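Probable fumarate reductase Ifc3 (PDB 1QO8) catalyses in vitro the essentially one-way reduction of fumarate to succinate, using one FAD and four covalently bound haem c groups in each subunit of a homodimer. Local coordinates at residues A[112-117]-A[275-280]; A[287-290]-A[296-299]; A[419-422]-A[427-430]. One frame throughout, in Å; residues are numbered along the deposited sequence.

Contact 1: residues A[112-117]-A[275-280]; sequences KAIAAG and KLVVND
Ile114 meets Val277 and Lys275 where the end of helix 107-115 lies against strand 271-278, and this one helix residue carries its whole side of the contact. Its two branches divide the work. CG1 sits anti to the carbonyl carbon (chi1 -67°), which leads the long branch to the strand: Ile114 CG1 lies 4.0 Å from Val277 CG2. The short branch faces the other methyl, with Ile114 CG2 4.1 Å from Val277 CG1, and the two branched side chains meet tip to tip. Farther out, the terminal methyl touches the lysine stem, Ile114 CD1 being 3.7 Å from Lys275 CD, where the chains cross at about a right angle. Cut back to an alanine, Ile114 would probably leave a gap over the Val277 methyls and the Lys275 stem without its apolar neighbour.

The packed side of the contact is therefore Ile114 set against both Val277 and the Lys275 stem, with Val288 of the next strand alongside. Val277 is buried, whereas Lys275 is partly exposed and its chain bends at the last torsion near Glu346. The open side is made by Lys112 and Ala115 on the helix and by Asp280 past the strand, all exposed; the carbonyl oxygen of Asp280 accepts a hydrogen bond from Lys406 of the second subunit. Gly117 N bonds to Ile114 O at 2.7 Å, and Gly117 leaves helical geometry with a positive phi.

The arrangement is typical of a helix laid on a beta sheet, here the four-stranded mixed sheet of the flavoprotein-like region.

Contact 2: residues A[287-290]-A[296-299]; sequences AVVH and YYMI
A beta hairpin, formed by strands 284-291 and 295-301 in the mixed sheet of the FAD-binding part, supplies this contact. Its antiparallel hydrogen-bonded pairs are Ala287 with Ile299 and Val289 with Tyr297. At the second, Val289 N gives to Tyr297 O at 2.9 Å and takes the return bond from Tyr297 N through Val289 O. CA atoms of residues at the non-hydrogen-bonded positions make CA-H...O contacts with the other strand, such as Tyr296 CA to Val289 O at 3.1 Å.

On the sheet face of Val289, the Tyr297 ring swings back beside its neighbour: CG stands between the backbone N and the carbonyl carbon (chi1 68°), so that Val289 CB lies over one ring face in a CH-pi contact, 4.0 Å from the centroid. Val289 CG2 meets Ile299 CD1 at 3.7 Å. The Tyr297 hydroxyl is held by Arg268.

The other face carries His290, Tyr296, Val288 and Met298. Val288 CG1 comes to the edge of the Tyr296 ring, and helix 107-115 packs on this side through Ile110. Trp101 meets the imidazole edge-to-face, while Asp106 N binds the Tyr296 hydroxyl. The histidine and tyrosine rings form an offset stack, planes only 10° apart and centroids 4.2 Å apart, with Tyr296 CE1 over the imidazole centre and His290 CG displaced toward the rim of the phenol ring.

Contact 3: residues A[419-422]-A[427-430]; sequences QLYK and VRGY
Tyr421 and Arg428 both hold CG anti to the backbone N, at chi1 -175° and -179°, and from there their side chains cross at about a right angle. The setting is two short consecutive helices, 418-423 and 425-432, separated by a single residue, in the FAD-binding-family part of the chain, and the side chains bridge the break between them. The arginine does not run straight; bends at chi2 and chi3 fold it back, carrying the guanidinium to the end of the first helix.

There Arg428 NH2 donates to Tyr421 O at 2.9 Å. The N-H...O angle of 160° makes the bond fairly straight, and it arrives in the carbonyl plane on a lone pair, with the oxygen also close to the guanidinium plane. A carbonyl near the C-terminal end of a helix would probably suit a positively charged group such as this. The cation-pi interaction of Arg428 with the Tyr421 ring is long and at most weak.

The buried side is apolar. Val427 spreads its two methyls between neighbouring side chains: Val427 CG2 meets Leu420 CD2 at 3.7 Å, while Val427 CG1 approaches Tyr421 CD1 at 3.8 Å, and Val375 of helix 374-377 also packs on this valine. Farther along helix 425-432, the Tyr430 hydroxyl is hydrogen-bonded to Ser372 N, in a residue assigned to substrate binding by similarity.

The Tyr421 ring is fixed from several directions. Tyr490 stacks on it, and the Tyr421 hydroxyl is hydrogen-bonded to Asp431 OD2; the stem of Arg428 runs past the far end of the ring, with Arg428 CG 4.0 Å from Tyr421 OH.

How the contacts relate
Followed from the N terminus, the chain first closes contact 1, a long loop of 157 residues that brings helix 107-115 back onto strand 271-278. Contact 2 comes next, a short hairpin closure with five residues between its segments; contact 3 is just as short-range, with four residues between its segments, and joins two consecutive helices, 418-423 and 425-432. The three are in series: none nests in or crosses another. Contacts 1 and 2 share a sheet, their centres about 9 Å apart, and Lys275 O probably accepts a hydrogen bond from Val288 N. Contact 3 lies across the chain's centre, about 49 Å from contact 2 between centres, with Val427 about 8 Å (side chain to side chain) from Ser372, a succinate-binding residue by similarity.

Contact 1: residues A[112-117]-A[275-280]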
ATOM      1  N   LYS A 112      -5.314  24.959 -15.183  1.00 57.72           N
ATOM      2  CA  LYS A 112      -5.997  26.226 -15.460  1.00 59.64           C
ATOM      3  C   LYS A 112      -6.851  26.697 -14.305  1.00 58.46           C
ATOM      4  O   LYS A 112      -6.734  27.875 -13.928  1.00 58.11           O
ATOM      5  CB  LYS A 112      -6.898  26.095 -16.703  1.00 62.61           C
ATOM      6  CG  LYS A 112      -6.264  26.706 -17.905  1.00 66.29           C
ATOM      7  CD  LYS A 112      -6.351  25.917 -19.193  1.00 68.71           C
ATOM      8  CE  LYS A 112      -5.422  26.538 -20.256  1.00 68.49           C
ATOM      9  NZ  LYS A 112      -5.395  25.663 -21.469  1.00 70.20           N
ATOM     10  N   ALA A 113      -7.639  25.792 -13.681  1.00 54.88           N
ATOM     11  CA  ALA A 113      -8.513  26.275 -12.601  1.00 53.46           C
ATOM     12  C   ALA A 113      -7.709  26.672 -11.371  1.00 52.28           C
ATOM     13  O   ALA A 113      -8.164  27.565 -10.668  1.00 51.94           O
ATOM     14  CB  ALA A 113      -9.562  25.221 -12.177  1.00 53.19           C
ATOM     15  N   ILE A 114      -6.593  26.007 -11.078  1.00 50.55           N
ATOM     16  CA  ILE A 114      -5.779  26.486  -9.958  1.00 55.29           C
ATOM     17  C   ILE A 114      -5.049  27.795 -10.306  1.00 58.93           C
ATOM     18  O   ILE A 114      -5.036  28.750  -9.529  1.00 59.14           O
ATOM     19  CB  ILE A 114      -4.773  25.381  -9.584  1.00 55.16           C
ATOM     20  CG1 ILE A 114      -5.486  24.132  -9.005  1.00 53.71           C
ATOM     21  CG2 ILE A 114      -3.732  25.915  -8.602  1.00 54.40           C
ATOM     22  CD1 ILE A 114      -4.538  22.950  -8.792  1.00 53.11           C
ATOM     23  N   ALA A 115      -4.450  27.873 -11.495  1.00 61.73           N
ATOM     24  CA  ALA A 115      -3.745  29.106 -11.927  1.00 63.34           C
ATOM     25  C   ALA A 115      -4.657  30.315 -11.733  1.00 65.27           C
ATOM     26  O   ALA A 115      -4.396  31.218 -10.936  1.00 68.20           O
ATOM     27  CB  ALA A 115      -3.363  29.005 -13.390  1.00 60.17           C
ATOM     28  N   ALA A 116      -5.854  30.247 -12.306  1.00 65.35           N
ATOM     29  CA  ALA A 116      -6.949  31.151 -12.069  1.00 63.16           C
ATOM     30  C   ALA A 116      -7.397  31.383 -10.637  1.00 61.24           C
ATOM     31  O   ALA A 116      -8.181  32.336 -10.562  1.00 58.65           O
ATOM     32  CB  ALA A 116      -8.171  30.749 -12.911  1.00 63.95           C
ATOM     33  N   GLY A 117      -7.009  30.657  -9.601  1.00 59.75           N
ATOM     34  CA  GLY A 117      -7.443  30.910  -8.237  1.00 58.18           C
ATOM     35  C   GLY A 117      -8.924  30.613  -8.015  1.00 58.11           C
ATOM     36  O   GLY A 117      -9.618  30.358  -8.985  1.00 56.18           O
ATOM     37  N   LYS A 275      -8.697  17.283  -7.230  1.00 42.11           N
ATOM     38  CA  LYS A 275      -7.417  17.645  -6.712  1.00 42.41           C
ATOM     39  C   LYS A 275      -7.539  18.460  -5.447  1.00 40.92           C
ATOM     40  O   LYS A 275      -8.503  19.208  -5.341  1.00 44.27           O
ATOM     41  CB  LYS A 275      -6.700  18.512  -7.805  1.00 43.73           C
ATOM     42  CG  LYS A 275      -5.209  18.549  -7.450  1.00 51.39           C
ATOM     43  CD  LYS A 275      -4.393  19.295  -8.495  1.00 55.21           C
ATOM     44  CE  LYS A 275      -2.990  18.677  -8.433  1.00 61.06           C
ATOM     45  NZ  LYS A 275      -2.019  19.647  -7.846  1.00 63.49           N
ATOM     46  N   LEU A 276      -6.728  18.270  -4.455  1.00 41.37           N
ATOM     47  CA  LEU A 276      -6.705  19.167  -3.307  1.00 43.33           C
ATOM     48  C   LEU A 276      -5.607  20.219  -3.635  1.00 47.31           C
ATOM     49  O   LEU A 276      -4.536  19.855  -4.150  1.00 45.21           O
ATOM     50  CB  LEU A 276      -6.338  18.428  -2.025  1.00 45.53           C
ATOM     51  CG  LEU A 276      -7.249  17.239  -1.615  1.00 49.02           C
ATOM     52  CD1 LEU A 276      -6.544  16.315  -0.626  1.00 45.51           C
ATOM     53  CD2 LEU A 276      -8.561  17.725  -1.023  1.00 50.86           C
ATOM     54  N   VAL A 277      -5.876  21.463  -3.322  1.00 48.61           N
ATOM     55  CA  VAL A 277      -4.957  22.549  -3.751  1.00 46.73           C
ATOM     56  C   VAL A 277      -4.187  22.902  -2.490  1.00 47.70           C
ATOM     57  O   VAL A 277      -4.762  23.210  -1.451  1.00 46.83           O
ATOM     58  CB  VAL A 277      -5.706  23.792  -4.245  1.00 46.43           C
ATOM     59  CG1 VAL A 277      -4.730  24.906  -4.772  1.00 43.27           C
ATOM     60  CG2 VAL A 277      -6.693  23.365  -5.318  1.00 44.19           C
ATOM     61  N   VAL A 278      -2.872  22.782  -2.564  1.00 50.44           N
ATOM     62  CA  VAL A 278      -2.064  23.161  -1.377  1.00 53.87           C
ATOM     63  C   VAL A 278      -1.311  24.459  -1.681  1.00 56.22           C
ATOM     64  O   VAL A 278      -0.897  24.645  -2.836  1.00 55.56           O
ATOM     65  CB  VAL A 278      -1.116  21.983  -1.103  1.00 54.65           C
ATOM     66  CG1 VAL A 278      -0.012  22.312  -0.112  1.00 53.56           C
ATOM     67  CG2 VAL A 278      -1.954  20.786  -0.618  1.00 54.85           C
ATOM     68  N   ASN A 279      -1.147  25.365  -0.729  1.00 58.32           N
ATOM     69  CA  ASN A 279      -0.432  26.633  -1.012  1.00 61.04           C
ATOM     70  C   ASN A 279       1.073  26.355  -0.914  1.00 64.89           C
ATOM     71  O   ASN A 279       1.491  25.176  -0.954  1.00 63.56           O
ATOM     72  CB  ASN A 279      -0.871  27.731  -0.054  1.00 56.60           C
ATOM     73  CG  ASN A 279      -0.536  27.421   1.385  1.00 56.02           C
ATOM     74  OD1 ASN A 279       0.153  26.478   1.725  1.00 51.04           O
ATOM     75  ND2 ASN A 279      -1.016  28.185   2.379  1.00 56.86           N
ATOM     76  N   ASP A 280       1.902  27.385  -0.700  1.00 68.54           N
ATOM     77  CA  ASP A 280       3.317  27.093  -0.468  1.00 71.25           C
ATOM     78  C   ASP A 280       3.698  26.789   0.965  1.00 71.08           C
ATOM     79  O   ASP A 280       4.807  26.261   1.146  1.00 69.45           O
ATOM     80  CB  ASP A 280       4.238  28.194  -1.028  1.00 75.29           C
ATOM     81  CG  ASP A 280       4.908  27.637  -2.281  1.00 79.40           C
ATOM     82  OD1 ASP A 280       4.212  27.608  -3.331  1.00 80.33           O
ATOM     83  OD2 ASP A 280       6.097  27.212  -2.208  1.00 80.50           O
TER

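Contact 2: residues A[287-290]-A[296-299]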
ATOM      1  N   ALA A 287      -9.932  23.094  -3.576  1.00 45.00           N
ATOM      2  CA  ALA A 287      -9.914  21.813  -4.290  1.00 45.20           C
ATOM      3  C   ALA A 287     -10.490  22.119  -5.646  1.00 44.30           C
ATOM      4  O   ALA A 287     -11.294  23.053  -5.691  1.00 43.49           O
ATOM      5  CB  ALA A 287     -10.900  20.886  -3.513  1.00 44.31           C
ATOM      6  N   VAL A 288     -10.059  21.443  -6.680  1.00 43.73           N
ATOM      7  CA  VAL A 288     -10.648  21.565  -7.984  1.00 42.37           C
ATOM      8  C   VAL A 288     -11.754  20.527  -8.127  1.00 45.48           C
ATOM      9  O   VAL A 288     -11.583  19.304  -7.868  1.00 43.87           O
ATOM     10  CB  VAL A 288      -9.592  21.306  -9.065  1.00 46.20           C
ATOM     11  CG1 VAL A 288     -10.183  21.554 -10.453  1.00 45.45           C
ATOM     12  CG2 VAL A 288      -8.349  22.220  -8.860  1.00 45.21           C
ATOM     13  N   VAL A 289     -12.894  21.062  -8.515  1.00 44.74           N
ATOM     14  CA  VAL A 289     -14.131  20.413  -8.822  1.00 42.29           C
ATOM     15  C   VAL A 289     -14.332  20.341 -10.346  1.00 45.61           C
ATOM     16  O   VAL A 289     -14.162  21.296 -11.102  1.00 44.60           O
ATOM     17  CB  VAL A 289     -15.343  21.194  -8.280  1.00 41.35           C
ATOM     18  CG1 VAL A 289     -16.645  20.427  -8.574  1.00 45.33           C
ATOM     19  CG2 VAL A 289     -15.211  21.439  -6.810  1.00 40.60           C
ATOM     20  N   HIS A 290     -14.603  19.129 -10.831  1.00 43.44           N
ATOM     21  CA  HIS A 290     -15.175  18.932 -12.139  1.00 44.54           C
ATOM     22  C   HIS A 290     -16.681  18.738 -12.040  1.00 46.79           C
ATOM     23  O   HIS A 290     -17.137  17.694 -11.573  1.00 45.29           O
ATOM     24  CB  HIS A 290     -14.475  17.768 -12.825  1.00 40.75           C
ATOM     25  CG  HIS A 290     -15.051  17.539 -14.181  1.00 41.75           C
ATOM     26  ND1 HIS A 290     -14.847  16.368 -14.807  1.00 40.40           N
ATOM     27  CD2 HIS A 290     -15.803  18.288 -15.021  1.00 42.95           C
ATOM     28  CE1 HIS A 290     -15.453  16.364 -15.993  1.00 45.19           C
ATOM     29  NE2 HIS A 290     -16.011  17.531 -16.147  1.00 44.03           N
ATOM     30  N   TYR A 296     -14.470  22.589 -14.895  1.00 50.53           N
ATOM     31  CA  TYR A 296     -13.495  22.597 -13.820  1.00 49.05           C
ATOM     32  C   TYR A 296     -13.418  23.952 -13.196  1.00 51.31           C
ATOM     33  O   TYR A 296     -13.314  24.955 -13.934  1.00 53.64           O
ATOM     34  CB  TYR A 296     -12.107  22.201 -14.295  1.00 50.17           C
ATOM     35  CG  TYR A 296     -11.989  20.751 -14.743  1.00 51.29           C
ATOM     36  CD1 TYR A 296     -12.448  20.335 -15.987  1.00 50.66           C
ATOM     37  CD2 TYR A 296     -11.426  19.807 -13.905  1.00 50.10           C
ATOM     38  CE1 TYR A 296     -12.308  19.013 -16.349  1.00 51.51           C
ATOM     39  CE2 TYR A 296     -11.273  18.488 -14.279  1.00 47.13           C
ATOM     40  CZ  TYR A 296     -11.730  18.093 -15.479  1.00 48.09           C
ATOM     41  OH  TYR A 296     -11.601  16.795 -15.886  1.00 48.10           O
ATOM     42  N   TYR A 297     -13.389  24.006 -11.890  1.00 50.26           N
ATOM     43  CA  TYR A 297     -13.313  25.281 -11.183  1.00 50.51           C
ATOM     44  C   TYR A 297     -12.749  25.047  -9.791  1.00 51.71           C
ATOM     45  O   TYR A 297     -12.797  23.881  -9.337  1.00 52.90           O
ATOM     46  CB  TYR A 297     -14.643  25.969 -11.045  1.00 52.23           C
ATOM     47  CG  TYR A 297     -15.694  25.352 -10.171  1.00 49.41           C
ATOM     48  CD1 TYR A 297     -16.436  24.280 -10.676  1.00 51.09           C
ATOM     49  CD2 TYR A 297     -15.940  25.808  -8.900  1.00 47.90           C
ATOM     50  CE1 TYR A 297     -17.414  23.682  -9.880  1.00 51.21           C
ATOM     51  CE2 TYR A 297     -16.910  25.215  -8.113  1.00 51.23           C
ATOM     52  CZ  TYR A 297     -17.643  24.147  -8.624  1.00 51.73           C
ATOM     53  OH  TYR A 297     -18.622  23.580  -7.869  1.00 49.52           O
ATOM     54  N   MET A 298     -12.332  26.079  -9.103  1.00 50.27           N
ATOM     55  CA  MET A 298     -11.660  25.892  -7.832  1.00 50.65           C
ATOM     56  C   MET A 298     -12.582  26.566  -6.818  1.00 51.72           C
ATOM     57  O   MET A 298     -13.071  27.648  -7.091  1.00 50.19           O
ATOM     58  CB  MET A 298     -10.254  26.466  -7.673  1.00 51.57           C
ATOM     59  CG  MET A 298      -9.657  26.607  -6.277  1.00 48.33           C
ATOM     60  SD  MET A 298      -7.891  27.117  -6.308  1.00 50.33           S
ATOM     61  CE  MET A 298      -7.628  27.425  -4.572  1.00 43.63           C
ATOM     62  N   ILE A 299     -12.732  25.866  -5.695  1.00 51.03           N
ATOM     63  CA  ILE A 299     -13.359  26.404  -4.521  1.00 51.26           C
ATOM     64  C   ILE A 299     -12.225  26.636  -3.505  1.00 50.00           C
ATOM     65  O   ILE A 299     -11.525  25.676  -3.283  1.00 48.55           O
ATOM     66  CB  ILE A 299     -14.380  25.422  -3.896  1.00 50.26           C
ATOM     67  CG1 ILE A 299     -15.526  25.105  -4.855  1.00 52.03           C
ATOM     68  CG2 ILE A 299     -14.911  25.892  -2.565  1.00 50.15           C
ATOM     69  CD1 ILE A 299     -16.401  23.929  -4.402  1.00 49.51           C
TER

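Contact 3: residues A[419-422]-A[427-430]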
ATOM      1  N   GLN A 419     -38.654 -26.889  -0.920  1.00 40.35           N
ATOM      2  CA  GLN A 419     -38.726 -26.969   0.538  1.00 40.37           C
ATOM      3  C   GLN A 419     -38.011 -25.797   1.153  1.00 39.04           C
ATOM      4  O   GLN A 419     -38.325 -25.156   2.173  1.00 39.38           O
ATOM      5  CB  GLN A 419     -38.170 -28.332   1.119  1.00 39.76           C
ATOM      6  CG  GLN A 419     -38.487 -29.553   0.264  1.00 41.98           C
ATOM      7  CD  GLN A 419     -37.681 -30.792   0.683  1.00 45.94           C
ATOM      8  OE1 GLN A 419     -37.733 -31.293   1.815  1.00 47.84           O
ATOM      9  NE2 GLN A 419     -36.773 -31.258  -0.146  1.00 44.45           N
ATOM     10  N   LEU A 420     -36.765 -25.525   0.612  1.00 38.29           N
ATOM     11  CA  LEU A 420     -36.050 -24.386   1.172  1.00 37.45           C
ATOM     12  C   LEU A 420     -36.865 -23.123   0.824  1.00 35.92           C
ATOM     13  O   LEU A 420     -36.983 -22.287   1.666  1.00 35.07           O
ATOM     14  CB  LEU A 420     -34.613 -24.198   0.581  1.00 35.67           C
ATOM     15  CG  LEU A 420     -33.711 -23.301   1.418  1.00 38.35           C
ATOM     16  CD1 LEU A 420     -32.243 -23.820   1.319  1.00 38.65           C
ATOM     17  CD2 LEU A 420     -33.680 -21.838   0.918  1.00 38.09           C
ATOM     18  N   TYR A 421     -37.319 -22.995  -0.395  1.00 38.28           N
ATOM     19  CA  TYR A 421     -38.006 -21.762  -0.835  1.00 43.32           C
ATOM     20  C   TYR A 421     -39.159 -21.502   0.116  1.00 47.82           C
ATOM     21  O   TYR A 421     -39.307 -20.395   0.631  1.00 47.27           O
ATOM     22  CB  TYR A 421     -38.581 -21.884  -2.245  1.00 41.45           C
ATOM     23  CG  TYR A 421     -39.208 -20.616  -2.836  1.00 44.09           C
ATOM     24  CD1 TYR A 421     -38.402 -19.692  -3.513  1.00 41.48           C
ATOM     25  CD2 TYR A 421     -40.589 -20.394  -2.783  1.00 42.41           C
ATOM     26  CE1 TYR A 421     -38.983 -18.586  -4.090  1.00 43.87           C
ATOM     27  CE2 TYR A 421     -41.192 -19.289  -3.322  1.00 43.30           C
ATOM     28  CZ  TYR A 421     -40.336 -18.351  -3.981  1.00 45.12           C
ATOM     29  OH  TYR A 421     -40.860 -17.243  -4.598  1.00 44.01           O
ATOM     30  N   LYS A 422     -39.933 -22.601   0.368  1.00 47.89           N
ATOM     31  CA  LYS A 422     -41.128 -22.421   1.208  1.00 49.47           C
ATOM     32  C   LYS A 422     -40.746 -22.143   2.635  1.00 49.23           C
ATOM     33  O   LYS A 422     -41.565 -21.522   3.267  1.00 47.02           O
ATOM     34  CB  LYS A 422     -42.110 -23.598   1.261  1.00 50.95           C
ATOM     35  CG  LYS A 422     -43.075 -23.622   0.121  1.00 54.18           C
ATOM     36  CD  LYS A 422     -44.174 -24.655   0.227  1.00 60.05           C
ATOM     37  CE  LYS A 422     -43.653 -26.049   0.548  1.00 63.30           C
ATOM     38  NZ  LYS A 422     -44.704 -27.107   0.427  1.00 64.37           N
ATOM     39  N   VAL A 427     -35.196 -16.015   0.766  1.00 40.22           N
ATOM     40  CA  VAL A 427     -34.905 -16.408  -0.611  1.00 42.03           C
ATOM     41  C   VAL A 427     -36.079 -16.033  -1.485  1.00 43.06           C
ATOM     42  O   VAL A 427     -35.958 -15.819  -2.730  1.00 41.67           O
ATOM     43  CB  VAL A 427     -34.709 -17.947  -0.426  1.00 47.60           C
ATOM     44  CG1 VAL A 427     -35.216 -18.719  -1.586  1.00 47.46           C
ATOM     45  CG2 VAL A 427     -33.292 -18.291   0.109  1.00 44.29           C
ATOM     46  N   ARG A 428     -37.278 -15.987  -0.898  1.00 38.59           N
ATOM     47  CA  ARG A 428     -38.453 -15.447  -1.616  1.00 42.82           C
ATOM     48  C   ARG A 428     -38.180 -13.935  -1.939  1.00 39.26           C
ATOM     49  O   ARG A 428     -38.517 -13.541  -3.039  1.00 40.34           O
ATOM     50  CB  ARG A 428     -39.717 -15.650  -0.818  1.00 44.01           C
ATOM     51  CG  ARG A 428     -41.167 -15.351  -1.032  1.00 50.42           C
ATOM     52  CD  ARG A 428     -42.132 -16.417  -0.427  1.00 54.29           C
ATOM     53  NE  ARG A 428     -41.673 -17.419   0.526  1.00 52.12           N
ATOM     54  CZ  ARG A 428     -41.657 -17.632   1.837  1.00 52.50           C
ATOM     55  NH1 ARG A 428     -42.158 -16.879   2.841  1.00 48.92           N
ATOM     56  NH2 ARG A 428     -41.056 -18.775   2.293  1.00 47.31           N
ATOM     57  N   GLY A 429     -37.555 -13.221  -1.061  1.00 39.42           N
ATOM     58  CA  GLY A 429     -37.113 -11.812  -1.309  1.00 41.21           C
ATOM     59  C   GLY A 429     -36.131 -11.819  -2.481  1.00 43.74           C
ATOM     60  O   GLY A 429     -36.266 -10.931  -3.351  1.00 41.16           O
ATOM     61  N   TYR A 430     -35.244 -12.823  -2.608  1.00 38.84           N
ATOM     62  CA  TYR A 430     -34.310 -12.810  -3.711  1.00 41.84           C
ATOM     63  C   TYR A 430     -35.109 -12.970  -5.018  1.00 43.39           C
ATOM     64  O   TYR A 430     -34.851 -12.358  -6.066  1.00 42.24           O
ATOM     65  CB  TYR A 430     -33.170 -13.785  -3.636  1.00 40.83           C
ATOM     66  CG  TYR A 430     -32.279 -13.726  -2.400  1.00 43.88           C
ATOM     67  CD1 TYR A 430     -32.003 -12.501  -1.812  1.00 44.69           C
ATOM     68  CD2 TYR A 430     -31.686 -14.870  -1.846  1.00 41.37           C
ATOM     69  CE1 TYR A 430     -31.231 -12.399  -0.665  1.00 45.51           C
ATOM     70  CE2 TYR A 430     -30.883 -14.766  -0.725  1.00 42.32           C
ATOM     71  CZ  TYR A 430     -30.658 -13.578  -0.136  1.00 44.68           C
ATOM     72  OH  TYR A 430     -29.870 -13.383   0.988  1.00 47.08           O
TER